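Local coordinates for orotidine 5'-phosphate decarboxylase (Streptomyces avermitilis, PDB 3V75), which probably catalyses the decarboxylation of orotidine 5'-phosphate to UMP, the last step of de novo UMP biosynthesis, at residues A[119-132]-A[149-163]. Residues are numbered along the deposited sequence; the frame is centred on the assembly and turned at random.
Sequences KRGDIGSTMAAYAE and SPYLGYGSLRPAVEL
Met-127, a selenomethionine, and Pro-159 cross at about a right angle, CG 4.0 Å from the proline CD, and illustrate how consecutive helices of a TIM barrel pack side by side. With CG anti to the backbone N (chi1 -173°), the bent chain of Met-127 lies over Ser-156 O, and SE also meets Leu-157 CD2. The axes of 124-132 and 158-163 come within 8.0 Å, 36° apart. One turn on the packing is also tight: Ala-131 CB sits 3.8 Å from Ala-160 CA and also meets Leu-163 CD2. At the other end Leu-152 CD1 packs on Ile-123 CG1 (3.8 Å), but between Gly-124, Asp-122 and Ser-156 the contact is looser and hydrated. One water bridges Gly-124 N and Ser-156 O; another donates to Asp-122 O and to Ser-156 OG, itself 2.6 Å from its acceptor, Gly-153 O. Replacing Ser-156 by alanine is likely to leave this second water held less firmly and Gly-153 O with one donor fewer. On the barrel side, Ser-149 N donates to Arg-120 O (2.9 Å), continuing the pairing of strands 113-120 and 145-148, outside which helices 124-134 and 158-167 lie.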
loop_
_atom_site.group_PDB
_atom_site.type_symbol
_atom_site.label_atom_id
_atom_site.label_comp_id
_atom_site.label_asym_id
_atom_site.label_seq_id
_atom_site.Cartn_x
_atom_site.Cartn_y
_atom_site.Cartn_z
ATOM N N LYS A 119 -2.429 3.294 3.197
ATOM C CA LYS A 119 -2.869 1.880 3.158
ATOM C C LYS A 119 -1.719 0.925 2.838
ATOM O O LYS A 119 -1.788 0.122 1.900
ATOM C CB LYS A 119 -4.061 1.683 2.213
ATOM C CG LYS A 119 -5.315 2.451 2.693
ATOM C CD LYS A 119 -6.502 2.101 1.802
ATOM C CE LYS A 119 -7.783 2.900 2.203
ATOM N NZ LYS A 119 -7.607 4.382 1.948
ATOM N N ARG A 120 -0.655 1.033 3.633
ATOM C CA ARG A 120 0.524 0.169 3.402
ATOM C C ARG A 120 0.347 -1.153 4.117
ATOM O O ARG A 120 -0.308 -1.248 5.161
ATOM C CB ARG A 120 1.802 0.851 3.917
ATOM C CG ARG A 120 2.061 2.232 3.283
ATOM C CD ARG A 120 2.136 2.148 1.753
ATOM N NE ARG A 120 2.851 3.307 1.168
ATOM C CZ ARG A 120 2.390 4.146 0.226
ATOM N NH1 ARG A 120 1.143 4.013 -0.257
ATOM N NH2 ARG A 120 3.198 5.106 -0.218
ATOM N N GLY A 121 0.995 -2.182 3.596
ATOM C CA GLY A 121 0.950 -3.470 4.273
ATOM C C GLY A 121 1.970 -4.406 3.654
ATOM O O GLY A 121 1.860 -4.743 2.468
ATOM N N ASP A 122 2.961 -4.814 4.444
ATOM C CA ASP A 122 3.986 -5.736 3.963
ATOM C C ASP A 122 4.544 -6.511 5.179
ATOM O O ASP A 122 3.932 -6.495 6.258
ATOM C CB ASP A 122 5.081 -4.970 3.197
ATOM C CG ASP A 122 5.690 -5.785 2.053
ATOM O OD1 ASP A 122 6.065 -6.969 2.296
ATOM O OD2 ASP A 122 5.769 -5.263 0.914
ATOM N N ILE A 123 5.685 -7.174 5.012
ATOM C CA ILE A 123 6.164 -8.140 5.997
ATOM C C ILE A 123 7.543 -7.744 6.520
ATOM O O ILE A 123 8.391 -7.235 5.758
ATOM C CB ILE A 123 6.290 -9.505 5.259
ATOM C CG1 ILE A 123 4.871 -10.081 5.033
ATOM C CG2 ILE A 123 7.199 -10.491 5.919
ATOM C CD1 ILE A 123 4.896 -11.037 3.762
ATOM N N GLY A 124 7.773 -7.955 7.824
ATOM C CA GLY A 124 9.125 -7.939 8.352
ATOM C C GLY A 124 9.822 -6.625 8.146
ATOM O O GLY A 124 9.231 -5.548 8.403
ATOM N N SER A 125 11.061 -6.675 7.673
ATOM C CA SER A 125 11.818 -5.432 7.532
ATOM C C SER A 125 11.207 -4.536 6.477
ATOM O O SER A 125 11.528 -3.344 6.424
ATOM C CB SER A 125 13.299 -5.687 7.265
ATOM O OG SER A 125 13.464 -6.351 6.027
ATOM N N THR A 126 10.354 -5.087 5.609
ATOM C CA THR A 126 9.691 -4.223 4.631
ATOM C C THR A 126 8.602 -3.393 5.312
ATOM O O THR A 126 8.478 -2.200 5.073
ATOM C CB THR A 126 9.063 -5.043 3.480
ATOM O OG1 THR A 126 10.066 -5.880 2.903
ATOM C CG2 THR A 126 8.527 -4.087 2.410
HETATM N N MSE A 127 7.863 -4.041 6.207
HETATM C CA MSE A 127 6.904 -3.352 7.055
HETATM C C MSE A 127 7.623 -2.321 7.920
HETATM O O MSE A 127 7.137 -1.205 8.097
HETATM C CB MSE A 127 6.153 -4.351 7.938
HETATM C CG MSE A 127 5.009 -3.741 8.731
HETATM SE SE MSE A 127 3.492 -3.252 7.608
HETATM C CE MSE A 127 3.936 -1.378 7.300
ATOM N N ALA A 128 8.785 -2.693 8.455
ATOM C CA ALA A 128 9.574 -1.757 9.247
ATOM C C ALA A 128 9.979 -0.538 8.428
ATOM O O ALA A 128 10.017 0.582 8.936
ATOM C CB ALA A 128 10.813 -2.463 9.802
ATOM N N ALA A 129 10.330 -0.752 7.160
ATOM C CA ALA A 129 10.727 0.345 6.302
ATOM C C ALA A 129 9.554 1.305 6.022
ATOM O O ALA A 129 9.743 2.515 6.011
ATOM C CB ALA A 129 11.335 -0.198 4.986
ATOM N N TYR A 130 8.340 0.784 5.816
ATOM C CA TYR A 130 7.189 1.685 5.734
ATOM C C TYR A 130 6.988 2.464 7.032
ATOM O O TYR A 130 6.660 3.668 7.025
ATOM C CB TYR A 130 5.925 0.886 5.471
ATOM C CG TYR A 130 5.692 0.501 4.024
ATOM C CD1 TYR A 130 5.792 1.463 3.004
ATOM C CD2 TYR A 130 5.288 -0.801 3.687
ATOM C CE1 TYR A 130 5.515 1.136 1.670
ATOM C CE2 TYR A 130 5.010 -1.153 2.361
ATOM C CZ TYR A 130 5.127 -0.172 1.360
ATOM O OH TYR A 130 4.846 -0.503 0.041
ATOM N N ALA A 131 7.197 1.794 8.161
ATOM C CA ALA A 131 7.083 2.494 9.436
ATOM C C ALA A 131 8.149 3.555 9.548
ATOM O O ALA A 131 7.899 4.652 10.076
ATOM C CB ALA A 131 7.167 1.498 10.596
ATOM N N GLU A 132 9.353 3.279 9.072
ATOM C CA GLU A 132 10.490 4.228 9.035
ATOM C C GLU A 132 10.071 5.485 8.223
ATOM O O GLU A 132 10.427 6.616 8.554
ATOM C CB GLU A 132 11.764 3.553 8.413
ATOM C CG GLU A 132 13.014 4.453 8.181
ATOM C CD GLU A 132 14.291 3.698 7.662
ATOM O OE1 GLU A 132 14.464 2.509 8.047
ATOM O OE2 GLU A 132 15.128 4.289 6.966
ATOM N N SER A 149 -3.091 -1.868 5.749
ATOM C CA SER A 149 -3.990 -2.914 5.270
ATOM C C SER A 149 -3.499 -4.226 5.929
ATOM O O SER A 149 -2.281 -4.460 6.027
ATOM C CB SER A 149 -3.899 -2.913 3.737
ATOM O OG SER A 149 -4.805 -3.802 3.087
ATOM N N PRO A 150 -4.402 -5.034 6.484
ATOM C CA PRO A 150 -3.950 -6.251 7.183
ATOM C C PRO A 150 -4.153 -7.516 6.368
ATOM O O PRO A 150 -4.326 -8.570 7.010
ATOM C CB PRO A 150 -4.823 -6.261 8.412
ATOM C CG PRO A 150 -6.183 -5.740 7.856
ATOM C CD PRO A 150 -5.793 -4.676 6.837
ATOM N N TYR A 151 -4.088 -7.489 5.045
ATOM C CA TYR A 151 -4.279 -8.696 4.249
ATOM C C TYR A 151 -3.263 -9.805 4.638
ATOM O O TYR A 151 -3.549 -11.003 4.541
ATOM C CB TYR A 151 -4.226 -8.408 2.715
ATOM C CG TYR A 151 -4.547 -9.593 1.857
ATOM C CD1 TYR A 151 -5.913 -9.961 1.562
ATOM C CD2 TYR A 151 -3.558 -10.428 1.342
ATOM C CE1 TYR A 151 -6.208 -11.072 0.785
ATOM C CE2 TYR A 151 -3.846 -11.558 0.585
ATOM C CZ TYR A 151 -5.227 -11.884 0.249
ATOM O OH TYR A 151 -5.490 -13.044 -0.473
ATOM N N LEU A 152 -2.060 -9.379 5.035
ATOM C CA LEU A 152 -0.997 -10.337 5.381
ATOM C C LEU A 152 -1.094 -10.792 6.850
ATOM O O LEU A 152 -0.279 -11.615 7.306
ATOM C CB LEU A 152 0.377 -9.731 5.061
ATOM C CG LEU A 152 0.506 -9.315 3.603
ATOM C CD1 LEU A 152 1.794 -8.530 3.362
ATOM C CD2 LEU A 152 0.498 -10.533 2.686
ATOM N N GLY A 153 -2.113 -10.312 7.571
ATOM C CA GLY A 153 -2.404 -10.760 8.919
ATOM C C GLY A 153 -2.058 -9.685 9.936
ATOM O O GLY A 153 -1.086 -8.952 9.756
ATOM N N TYR A 154 -2.828 -9.594 11.013
ATOM C CA TYR A 154 -2.583 -8.550 12.010
ATOM C C TYR A 154 -1.116 -8.588 12.540
ATOM O O TYR A 154 -0.470 -7.543 12.720
ATOM C CB TYR A 154 -3.597 -8.637 13.160
ATOM C CG TYR A 154 -3.434 -7.497 14.140
ATOM C CD1 TYR A 154 -4.069 -6.266 13.904
ATOM C CD2 TYR A 154 -2.616 -7.620 15.261
ATOM C CE1 TYR A 154 -3.910 -5.206 14.779
ATOM C CE2 TYR A 154 -2.447 -6.563 16.145
ATOM C CZ TYR A 154 -3.100 -5.362 15.893
ATOM O OH TYR A 154 -2.970 -4.288 16.749
ATOM N N GLY A 155 -0.604 -9.794 12.769
ATOM C CA GLY A 155 0.727 -9.919 13.349
ATOM C C GLY A 155 1.769 -9.389 12.410
ATOM O O GLY A 155 2.860 -9.013 12.876
ATOM N N SER A 156 1.496 -9.339 11.106
ATOM C CA SER A 156 2.488 -8.807 10.167
ATOM C C SER A 156 2.691 -7.299 10.363
ATOM O O SER A 156 3.711 -6.727 9.921
ATOM C CB SER A 156 2.099 -9.092 8.725
ATOM O OG SER A 156 0.981 -8.283 8.346
ATOM N N LEU A 157 1.748 -6.635 11.038
ATOM C CA LEU A 157 1.854 -5.183 11.280
ATOM C C LEU A 157 2.759 -4.855 12.438
ATOM O O LEU A 157 2.996 -3.680 12.724
ATOM C CB LEU A 157 0.457 -4.595 11.630
ATOM C CG LEU A 157 -0.631 -4.858 10.585
ATOM C CD1 LEU A 157 -1.989 -4.393 11.149
ATOM C CD2 LEU A 157 -0.323 -4.216 9.262
ATOM N N ARG A 158 3.241 -5.881 13.141
ATOM C CA ARG A 158 3.964 -5.657 14.392
ATOM C C ARG A 158 5.094 -4.599 14.324
ATOM O O ARG A 158 5.207 -3.766 15.227
ATOM C CB ARG A 158 4.498 -6.978 14.951
ATOM C CG ARG A 158 5.144 -6.785 16.339
ATOM C CD ARG A 158 5.546 -8.141 16.962
ATOM N NE ARG A 158 6.395 -8.882 16.041
ATOM C CZ ARG A 158 7.337 -9.756 16.410
ATOM N NH1 ARG A 158 7.564 -9.994 17.730
ATOM N NH2 ARG A 158 8.078 -10.356 15.463
ATOM N N PRO A 159 5.934 -4.615 13.273
ATOM C CA PRO A 159 6.986 -3.569 13.274
ATOM C C PRO A 159 6.415 -2.151 13.275
ATOM O O PRO A 159 7.027 -1.238 13.873
ATOM C CB PRO A 159 7.771 -3.840 11.965
ATOM C CG PRO A 159 7.537 -5.335 11.706
ATOM C CD PRO A 159 6.098 -5.571 12.158
ATOM N N ALA A 160 5.290 -1.940 12.600
ATOM C CA ALA A 160 4.660 -0.616 12.580
ATOM C C ALA A 160 3.993 -0.301 13.921
ATOM O O ALA A 160 4.065 0.844 14.391
ATOM C CB ALA A 160 3.622 -0.539 11.455
ATOM N N VAL A 161 3.338 -1.286 14.552
ATOM C CA VAL A 161 2.772 -1.085 15.892
ATOM C C VAL A 161 3.857 -0.665 16.875
ATOM O O VAL A 161 3.689 0.315 17.626
ATOM C CB VAL A 161 2.073 -2.382 16.428
ATOM C CG1 VAL A 161 1.624 -2.208 17.891
ATOM C CG2 VAL A 161 0.866 -2.764 15.541
ATOM N N GLU A 162 4.979 -1.384 16.886
ATOM C CA GLU A 162 6.023 -1.094 17.865
ATOM C C GLU A 162 6.623 0.288 17.643
ATOM O O GLU A 162 6.877 1.039 18.589
ATOM C CB GLU A 162 7.135 -2.152 17.801
ATOM C CG GLU A 162 6.701 -3.527 18.280
ATOM C CD GLU A 162 7.782 -4.613 17.963
ATOM O OE1 GLU A 162 8.765 -4.331 17.205
ATOM O OE2 GLU A 162 7.633 -5.777 18.437
ATOM N N LEU A 163 6.895 0.625 16.387
ATOM C CA LEU A 163 7.518 1.928 16.128
ATOM C C LEU A 163 6.539 3.058 16.410
ATOM O O LEU A 163 6.931 4.099 16.958
ATOM C CB LEU A 163 8.036 2.001 14.691
ATOM C CG LEU A 163 8.777 3.301 14.396
ATOM C CD1 LEU A 163 9.852 3.647 15.490
ATOM C CD2 LEU A 163 9.404 3.281 12.973
HETATM O O HOH W 1 1.228 -6.219 6.643
HETATM O O HOH W 2 5.811 -8.518 9.737
#